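Anthranilate-CoA ligase (Stigmatella aurantiaca, PDB 4WV3) is an AMP-binding enzyme of the ANL superfamily, whose members join a large N-terminal region to a smaller C-terminal domain. Local coordinates at residues N25-A28 / R34-T37; R39-E44 / W73-F78; D415-G420 / V424-V429. All coordinates share one frame; numbering follows the deposited sequence.

The three contacts follow one another along the chain, each closing before the next opens. Contacts 1 and 2 are neighbours, with centres 11 Å apart, and both fall within the large AMP-binding region: strand 35-37 of the first runs directly into helix 38-54 of the second, and a salt bridge from Arg34 to Glu44 ties them together, so hairpin and helix pair are directly connected. Contact 3 belongs to the smaller C-terminal part of the molecule, across the centre of the chain, with its own centre 48 Å from contact 1 and 46 Å from contact 2. The side chain of its Asp415 is about 7 Å from the bound 5'-O-[(S)-[(2-aminobenzoyl)oxy](hydroxy)phosphoryl]adenosine.

Contact 1 of 3, residues N25-A28 / R34-T37; sequences NKTA and REMT
The beta hairpin of strands 27-30 and 35-37 brings Thr27 opposite Thr37 as an antiparallel, non-hydrogen-bonded pair whose CA atoms lie 3.9 Å apart and whose side chains diverge. Just beyond, Ala28 N donates to Met36 O (2.6 Å), approaching in the carbonyl plane. The Thr27 methyl packs against the same oxygen, CG2 3.3 Å from Met36 O; with OG1 beside the backbone N (chi1 -49°), CG2 falls anti to that N and turns across to the other strand. A beta-branched threonine suits this extended position, its methyl lying against the neighbouring backbone. Strand 35-37 is the outermost strand of a mixed sheet and pairs with 27-30, which is followed inward by strand 237-239. Thr37 ends the strand as the N-cap of helix 38-54. It makes a bent CA-H...O contact with Lys26 O (CA to O 3.2 Å), and its CG2 lies 3.7 Å from Asn25 O. A water 2.7 Å from Thr37 OG1 makes a weak bond to Asn25 OD1, bridging two polar residues. Lys26 sends its extended chain away to Gly235 O and Glu208. Buried Met36 turns inward instead, its SD lying above one face of the Arg34 guanidinium, displaced toward the rim.

Contact 2 of 3, residues R39-E44 / W73-F78; sequences RQVSNE and WVTSFF
Val41 and Thr75 mark the closest approach of the two backbones, with CA atoms 5.9 Å apart. The axes of the two short helical segments come within 8.9 Å and cross at -56°, so the touching surface is compact and small residues can meet near the crossing point. Apolar packing comes first. Val41 CG1 lies 4.3 Å from Val74 CG1 and 4.2 Å from Thr75 CG2, a spread of methyl groups that beta-branched residues present close to the helix surface. Trp232 of helix 221-234 packs against both Val41 and Val74, and Leu16 of helix 14-17 also covers Val41.

In the fold, helix 38-54 leads from the edge strand 35-37 of the mixed sheet to strand 62-66 of the five-stranded parallel sheet. Helix 71-83 is the crossover of a beta-alpha-beta unit, linking strand 62-66 to its parallel neighbour 86-89. The contact therefore sets the helix connecting the two sheets against a crossover helix of the second.

The second kind of contact is mixed polar and van der Waals. The side chains of Glu44 and Thr75 cross obliquely: Glu44 CB is 3.7 Å from Thr75 CG2, and the aliphatic part of the glutamate lies against the threonine before its carboxylate reaches the hydroxyl. Setting CG anti to the backbone N (chi1 -174°) carries the nearly extended chain toward helix 71-83. Thr75 OG1 stands 3.1 Å from Glu44 OE2, but OG1 also hydrogen-bonds Ala71 O within its own helix, so the proton's allegiance is not settled. The other oxygen, OE1, is paired with Arg34, which probably favours a charged carboxylate in this buried setting. Phe148 of helix 148-152 touches both Glu44 and Thr75.

Contact 3 of 3, residues D415-G420 / V424-V429; sequences DMLKVG and VSPVEV
Leu417 and Val424 form an antiparallel hydrogen-bonded pair in the short hairpin of strands 417-419 and 422-424. Leu417 N donates to Val424 O at 3.2 Å, nearly straight at 169°, and Val424 N returns a bond to Leu417 O. On the buried face the packing is close: Leu417 CG lies 3.9 Å from Val424 CB, the two side chains crossing at a slant, and Val419 CG2 meets Val424 CG2 at 3.7 Å. Leu417, Val419 and Val424, all branched and aliphatic, pack here. Pro426 closes the far end, its CG 3.3 Å from Asp415 O; lacking an N-H, proline fits the first turn of helix 426-433, where an N-H would have no carbonyl of a preceding turn to donate to. Ser425 is the N-cap, its OG accepting from Glu428 N at 3.3 Å while also bonding Ala410 O. In contrast to that buried trio, Met416 is partly exposed; bent at chi2 and chi3, it crosses Pro426 at about a right angle, with SD 3.9 Å from Pro426 CD. Exposed Lys418 turns away from the hairpin partner and makes a cation-pi contact with Trp423. Strand 454-462 covers Leu417 and Val419 through Pro456, Tyr487 packs on Val424, and Ala410 of strand 407-412 meets Met416.

Contact 1 of 3, residues N25-A28 / R34-T37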
loop_
_atom_site.group_PDB
_atom_site.type_symbol
_atom_site.label_atom_id
_atom_site.label_comp_id
_atom_site.label_asym_id
_atom_site.label_seq_id
_atom_site.Cartn_x
_atom_site.Cartn_y
_atom_site.Cartn_z
ATOM N N ASN A 25 11.016 2.651 27.587
ATOM C CA ASN A 25 11.883 3.799 27.335
ATOM C C ASN A 25 12.614 3.777 25.994
ATOM O O ASN A 25 13.408 4.672 25.704
ATOM C CB ASN A 25 12.880 3.980 28.482
ATOM C CG ASN A 25 12.250 4.619 29.703
ATOM O OD1 ASN A 25 11.029 4.750 29.786
ATOM N ND2 ASN A 25 13.081 5.022 30.656
ATOM N N LYS A 26 12.353 2.760 25.182
ATOM C CA LYS A 26 12.904 2.728 23.832
ATOM C C LYS A 26 12.066 3.600 22.907
ATOM O O LYS A 26 10.837 3.522 22.920
ATOM C CB LYS A 26 12.962 1.300 23.286
ATOM C CG LYS A 26 13.418 1.238 21.835
ATOM C CD LYS A 26 13.470 -0.181 21.298
ATOM C CE LYS A 26 13.920 -0.186 19.842
ATOM N NZ LYS A 26 14.024 -1.560 19.280
ATOM N N THR A 27 12.729 4.431 22.109
ATOM C CA THR A 27 12.033 5.286 21.156
ATOM C C THR A 27 11.311 4.440 20.112
ATOM O O THR A 27 11.935 3.660 19.393
ATOM C CB THR A 27 12.997 6.253 20.448
ATOM O OG1 THR A 27 13.823 6.907 21.421
ATOM C CG2 THR A 27 12.218 7.298 19.661
ATOM N N ALA A 28 9.992 4.600 20.037
ATOM C CA ALA A 28 9.170 3.780 19.155
ATOM C C ALA A 28 9.004 4.386 17.762
ATOM O O ALA A 28 9.168 3.696 16.756
ATOM C CB ALA A 28 7.811 3.522 19.788
ATOM N N ARG A 34 8.879 15.190 16.180
ATOM C CA ARG A 34 8.626 14.520 17.449
ATOM C C ARG A 34 9.216 13.113 17.516
ATOM O O ARG A 34 9.257 12.393 16.519
ATOM C CB ARG A 34 7.114 14.464 17.685
ATOM C CG ARG A 34 6.682 13.992 19.059
ATOM C CD ARG A 34 5.179 14.147 19.208
ATOM N NE ARG A 34 4.696 13.693 20.507
ATOM C CZ ARG A 34 3.435 13.801 20.911
ATOM N NH1 ARG A 34 2.528 14.352 20.115
ATOM N NH2 ARG A 34 3.080 13.359 22.109
ATOM N N GLU A 35 9.678 12.735 18.703
ATOM C CA GLU A 35 10.123 11.372 18.964
ATOM C C GLU A 35 9.427 10.849 20.213
ATOM O O GLU A 35 9.391 11.526 21.240
ATOM C CB GLU A 35 11.640 11.318 19.150
ATOM C CG GLU A 35 12.436 11.610 17.891
ATOM C CD GLU A 35 13.933 11.504 18.114
ATOM O OE1 GLU A 35 14.344 11.029 19.196
ATOM O OE2 GLU A 35 14.698 11.899 17.210
ATOM N N MET A 36 8.872 9.647 20.125
ATOM C CA MET A 36 8.141 9.074 21.247
ATOM C C MET A 36 8.651 7.687 21.622
ATOM O O MET A 36 9.082 6.917 20.764
ATOM C CB MET A 36 6.643 9.007 20.938
ATOM C CG MET A 36 6.025 10.339 20.552
ATOM S SD MET A 36 4.227 10.257 20.434
ATOM C CE MET A 36 3.790 9.994 22.150
ATOM N N THR A 37 8.601 7.382 22.914
ATOM C CA THR A 37 8.907 6.044 23.395
ATOM C C THR A 37 7.626 5.222 23.401
ATOM O O THR A 37 6.537 5.767 23.225
ATOM C CB THR A 37 9.493 6.075 24.816
ATOM O OG1 THR A 37 8.492 6.523 25.740
ATOM C CG2 THR A 37 10.692 7.009 24.880
HETATM O O HOH W 1 9.113 7.066 28.261
#

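Contact 2 of 3, residues R39-E44 / W73-F78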
loop_
_atom_site.group_PDB
_atom_site.type_symbol
_atom_site.label_atom_id
_atom_site.label_comp_id
_atom_site.label_asym_id
_atom_site.label_seq_id
_atom_site.Cartn_x
_atom_site.Cartn_y
_atom_site.Cartn_z
ATOM N N ARG A 39 6.203 3.873 25.896
ATOM C CA ARG A 39 5.402 4.303 27.036
ATOM C C ARG A 39 4.625 5.573 26.708
ATOM O O ARG A 39 3.446 5.694 27.039
ATOM C CB ARG A 39 6.290 4.529 28.265
ATOM C CG ARG A 39 5.544 5.043 29.487
ATOM C CD ARG A 39 4.416 4.103 29.879
ATOM N NE ARG A 39 4.911 2.796 30.298
ATOM C CZ ARG A 39 4.140 1.727 30.471
ATOM N NH1 ARG A 39 2.834 1.807 30.250
ATOM N NH2 ARG A 39 4.673 0.575 30.856
ATOM N N GLN A 40 5.296 6.516 26.052
ATOM C CA GLN A 40 4.679 7.783 25.676
ATOM C C GLN A 40 3.562 7.588 24.658
ATOM O O GLN A 40 2.525 8.248 24.728
ATOM C CB GLN A 40 5.731 8.751 25.133
ATOM C CG GLN A 40 6.715 9.229 26.187
ATOM C CD GLN A 40 7.875 10.005 25.599
ATOM O OE1 GLN A 40 8.251 9.805 24.445
ATOM N NE2 GLN A 40 8.447 10.900 26.394
ATOM N N VAL A 41 3.781 6.682 23.710
ATOM C CA VAL A 41 2.764 6.348 22.721
ATOM C C VAL A 41 1.558 5.714 23.405
ATOM O O VAL A 41 0.413 6.049 23.101
ATOM C CB VAL A 41 3.309 5.385 21.647
ATOM C CG1 VAL A 41 2.188 4.903 20.743
ATOM C CG2 VAL A 41 4.397 6.063 20.833
ATOM N N SER A 42 1.824 4.805 24.339
ATOM C CA SER A 42 0.761 4.126 25.067
ATOM C C SER A 42 -0.036 5.099 25.929
ATOM O O SER A 42 -1.261 5.013 26.003
ATOM C CB SER A 42 1.332 3.004 25.934
ATOM O OG SER A 42 0.305 2.363 26.670
ATOM N N ASN A 43 0.666 6.024 26.578
ATOM C CA ASN A 43 0.016 7.027 27.414
ATOM C C ASN A 43 -0.896 7.944 26.609
ATOM O O ASN A 43 -2.032 8.206 27.002
ATOM C CB ASN A 43 1.054 7.861 28.165
ATOM C CG ASN A 43 1.788 7.065 29.225
ATOM O OD1 ASN A 43 1.276 6.068 29.735
ATOM N ND2 ASN A 43 2.992 7.504 29.566
ATOM N N GLU A 44 -0.391 8.427 25.479
ATOM C CA GLU A 44 -1.149 9.339 24.635
ATOM C C GLU A 44 -2.339 8.629 23.997
ATOM O O GLU A 44 -3.409 9.216 23.834
ATOM C CB GLU A 44 -0.247 9.957 23.565
ATOM C CG GLU A 44 -0.925 11.023 22.720
ATOM C CD GLU A 44 0.069 11.925 22.013
ATOM O OE1 GLU A 44 0.984 12.441 22.687
ATOM O OE2 GLU A 44 -0.064 12.116 20.785
ATOM N N TRP A 73 -1.055 10.513 14.301
ATOM C CA TRP A 73 -1.748 9.485 13.535
ATOM C C TRP A 73 -1.734 8.173 14.309
ATOM O O TRP A 73 -2.766 7.521 14.471
ATOM C CB TRP A 73 -1.081 9.288 12.170
ATOM C CG TRP A 73 -1.962 8.622 11.148
ATOM C CD1 TRP A 73 -2.613 9.229 10.114
ATOM C CD2 TRP A 73 -2.288 7.227 11.061
ATOM N NE1 TRP A 73 -3.321 8.303 9.390
ATOM C CE2 TRP A 73 -3.139 7.066 9.950
ATOM C CE3 TRP A 73 -1.941 6.100 11.812
ATOM C CZ2 TRP A 73 -3.650 5.825 9.574
ATOM C CZ3 TRP A 73 -2.448 4.869 11.437
ATOM C CH2 TRP A 73 -3.293 4.742 10.328
ATOM N N VAL A 74 -0.554 7.795 14.791
ATOM C CA VAL A 74 -0.374 6.527 15.486
ATOM C C VAL A 74 -1.135 6.468 16.808
ATOM O O VAL A 74 -1.842 5.498 17.081
ATOM C CB VAL A 74 1.116 6.234 15.747
ATOM C CG1 VAL A 74 1.266 4.952 16.541
ATOM C CG2 VAL A 74 1.875 6.141 14.434
ATOM N N THR A 75 -0.987 7.506 17.626
ATOM C CA THR A 75 -1.647 7.545 18.926
ATOM C C THR A 75 -3.169 7.565 18.787
ATOM O O THR A 75 -3.882 6.995 19.613
ATOM C CB THR A 75 -1.182 8.748 19.771
ATOM O OG1 THR A 75 -1.374 9.961 19.032
ATOM C CG2 THR A 75 0.290 8.607 20.131
ATOM N N SER A 76 -3.659 8.217 17.737
ATOM C CA SER A 76 -5.090 8.224 17.456
ATOM C C SER A 76 -5.547 6.825 17.067
ATOM O O SER A 76 -6.577 6.348 17.540
ATOM C CB SER A 76 -5.424 9.214 16.341
ATOM O OG SER A 76 -5.150 10.546 16.739
ATOM N N PHE A 77 -4.767 6.173 16.210
ATOM C CA PHE A 77 -5.091 4.834 15.728
ATOM C C PHE A 77 -5.233 3.831 16.869
ATOM O O PHE A 77 -6.243 3.137 16.973
ATOM C CB PHE A 77 -4.033 4.353 14.732
ATOM C CG PHE A 77 -4.313 2.989 14.164
ATOM C CD1 PHE A 77 -5.156 2.838 13.074
ATOM C CD2 PHE A 77 -3.730 1.859 14.716
ATOM C CE1 PHE A 77 -5.416 1.586 12.547
ATOM C CE2 PHE A 77 -3.987 0.605 14.194
ATOM C CZ PHE A 77 -4.831 0.467 13.108
ATOM N N PHE A 78 -4.219 3.757 17.723
ATOM C CA PHE A 78 -4.242 2.814 18.834
ATOM C C PHE A 78 -5.200 3.244 19.939
ATOM O O PHE A 78 -5.653 2.420 20.731
ATOM C CB PHE A 78 -2.835 2.577 19.382
ATOM C CG PHE A 78 -2.025 1.619 18.558
ATOM C CD1 PHE A 78 -2.252 0.256 18.640
ATOM C CD2 PHE A 78 -1.042 2.078 17.697
ATOM C CE1 PHE A 78 -1.514 -0.632 17.882
ATOM C CE2 PHE A 78 -0.300 1.194 16.936
ATOM C CZ PHE A 78 -0.536 -0.163 17.029
#

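Contact 3 of 3, residues D415-G420 / V424-V429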
loop_
_atom_site.group_PDB
_atom_site.type_symbol
_atom_site.label_atom_id
_atom_site.label_comp_id
_atom_site.label_asym_id
_atom_site.label_seq_id
_atom_site.Cartn_x
_atom_site.Cartn_y
_atom_site.Cartn_z
ATOM N N ASP A 415 -6.149 -4.854 -16.906
ATOM C CA ASP A 415 -5.032 -4.238 -17.614
ATOM C C ASP A 415 -4.474 -5.133 -18.716
ATOM O O ASP A 415 -3.641 -4.700 -19.512
ATOM C CB ASP A 415 -3.923 -3.845 -16.635
ATOM C CG ASP A 415 -4.364 -2.774 -15.655
ATOM O OD1 ASP A 415 -5.333 -2.046 -15.965
ATOM O OD2 ASP A 415 -3.739 -2.655 -14.581
ATOM N N MET A 416 -4.931 -6.381 -18.757
ATOM C CA MET A 416 -4.518 -7.306 -19.805
ATOM C C MET A 416 -5.115 -6.883 -21.141
ATOM O O MET A 416 -6.289 -6.521 -21.218
ATOM C CB MET A 416 -4.951 -8.736 -19.469
ATOM C CG MET A 416 -4.327 -9.304 -18.204
ATOM S SD MET A 416 -2.552 -9.587 -18.343
ATOM C CE MET A 416 -2.499 -10.773 -19.684
ATOM N N LEU A 417 -4.304 -6.923 -22.190
ATOM C CA LEU A 417 -4.782 -6.583 -23.524
ATOM C C LEU A 417 -4.728 -7.788 -24.460
ATOM O O LEU A 417 -3.804 -8.598 -24.394
ATOM C CB LEU A 417 -4.010 -5.393 -24.111
ATOM C CG LEU A 417 -2.508 -5.245 -23.857
ATOM C CD1 LEU A 417 -1.855 -4.509 -25.014
ATOM C CD2 LEU A 417 -2.249 -4.496 -22.557
ATOM N N LYS A 418 -5.736 -7.903 -25.319
ATOM C CA LYS A 418 -5.829 -9.019 -26.251
ATOM C C LYS A 418 -5.476 -8.577 -27.666
ATOM O O LYS A 418 -6.227 -7.836 -28.301
ATOM C CB LYS A 418 -7.238 -9.619 -26.226
ATOM C CG LYS A 418 -7.453 -10.742 -27.228
ATOM C CD LYS A 418 -8.919 -11.140 -27.315
ATOM C CE LYS A 418 -9.402 -11.793 -26.031
ATOM N NZ LYS A 418 -8.711 -13.086 -25.772
ATOM N N VAL A 419 -4.330 -9.036 -28.157
ATOM C CA VAL A 419 -3.883 -8.685 -29.500
ATOM C C VAL A 419 -3.849 -9.908 -30.411
ATOM O O VAL A 419 -2.968 -10.759 -30.292
ATOM C CB VAL A 419 -2.494 -8.023 -29.477
ATOM C CG1 VAL A 419 -2.062 -7.644 -30.885
ATOM C CG2 VAL A 419 -2.507 -6.802 -28.572
ATOM N N GLY A 420 -4.816 -9.989 -31.320
ATOM C CA GLY A 420 -4.902 -11.101 -32.249
ATOM C C GLY A 420 -5.304 -12.395 -31.569
ATOM O O GLY A 420 -4.869 -13.478 -31.965
ATOM N N VAL A 424 -1.849 -10.165 -24.077
ATOM C CA VAL A 424 -0.601 -9.433 -23.926
ATOM C C VAL A 424 -0.490 -8.831 -22.530
ATOM O O VAL A 424 -1.343 -8.051 -22.108
ATOM C CB VAL A 424 -0.467 -8.316 -24.977
ATOM C CG1 VAL A 424 0.753 -7.454 -24.689
ATOM C CG2 VAL A 424 -0.392 -8.912 -26.374
ATOM N N SER A 425 0.567 -9.209 -21.818
ATOM C CA SER A 425 0.817 -8.691 -20.480
ATOM C C SER A 425 1.459 -7.312 -20.543
ATOM O O SER A 425 2.521 -7.146 -21.141
ATOM C CB SER A 425 1.724 -9.646 -19.704
ATOM O OG SER A 425 2.192 -9.048 -18.507
ATOM N N PRO A 426 0.808 -6.312 -19.931
ATOM C CA PRO A 426 1.388 -4.968 -19.865
ATOM C C PRO A 426 2.641 -4.950 -18.996
ATOM O O PRO A 426 3.582 -4.219 -19.300
ATOM C CB PRO A 426 0.274 -4.136 -19.219
ATOM C CG PRO A 426 -0.560 -5.123 -18.478
ATOM C CD PRO A 426 -0.519 -6.376 -19.296
ATOM N N VAL A 427 2.650 -5.753 -17.936
ATOM C CA VAL A 427 3.788 -5.817 -17.024
ATOM C C VAL A 427 5.064 -6.241 -17.745
ATOM O O VAL A 427 6.121 -5.638 -17.556
ATOM C CB VAL A 427 3.522 -6.782 -15.851
ATOM C CG1 VAL A 427 4.755 -6.903 -14.965
ATOM C CG2 VAL A 427 2.329 -6.313 -15.041
ATOM N N GLU A 428 4.958 -7.273 -18.577
ATOM C CA GLU A 428 6.106 -7.763 -19.334
ATOM C C GLU A 428 6.633 -6.709 -20.302
ATOM O O GLU A 428 7.842 -6.504 -20.408
ATOM C CB GLU A 428 5.746 -9.032 -20.105
ATOM C CG GLU A 428 6.885 -9.557 -20.963
ATOM C CD GLU A 428 6.468 -10.710 -21.848
ATOM O OE1 GLU A 428 5.322 -11.187 -21.710
ATOM O OE2 GLU A 428 7.285 -11.138 -22.689
ATOM N N VAL A 429 5.721 -6.048 -21.006
ATOM C CA VAL A 429 6.102 -5.024 -21.971
ATOM C C VAL A 429 6.725 -3.818 -21.270
ATOM O O VAL A 429 7.755 -3.301 -21.704
ATOM C CB VAL A 429 4.906 -4.581 -22.837
ATOM C CG1 VAL A 429 5.344 -3.545 -23.862
ATOM C CG2 VAL A 429 4.286 -5.782 -23.532
#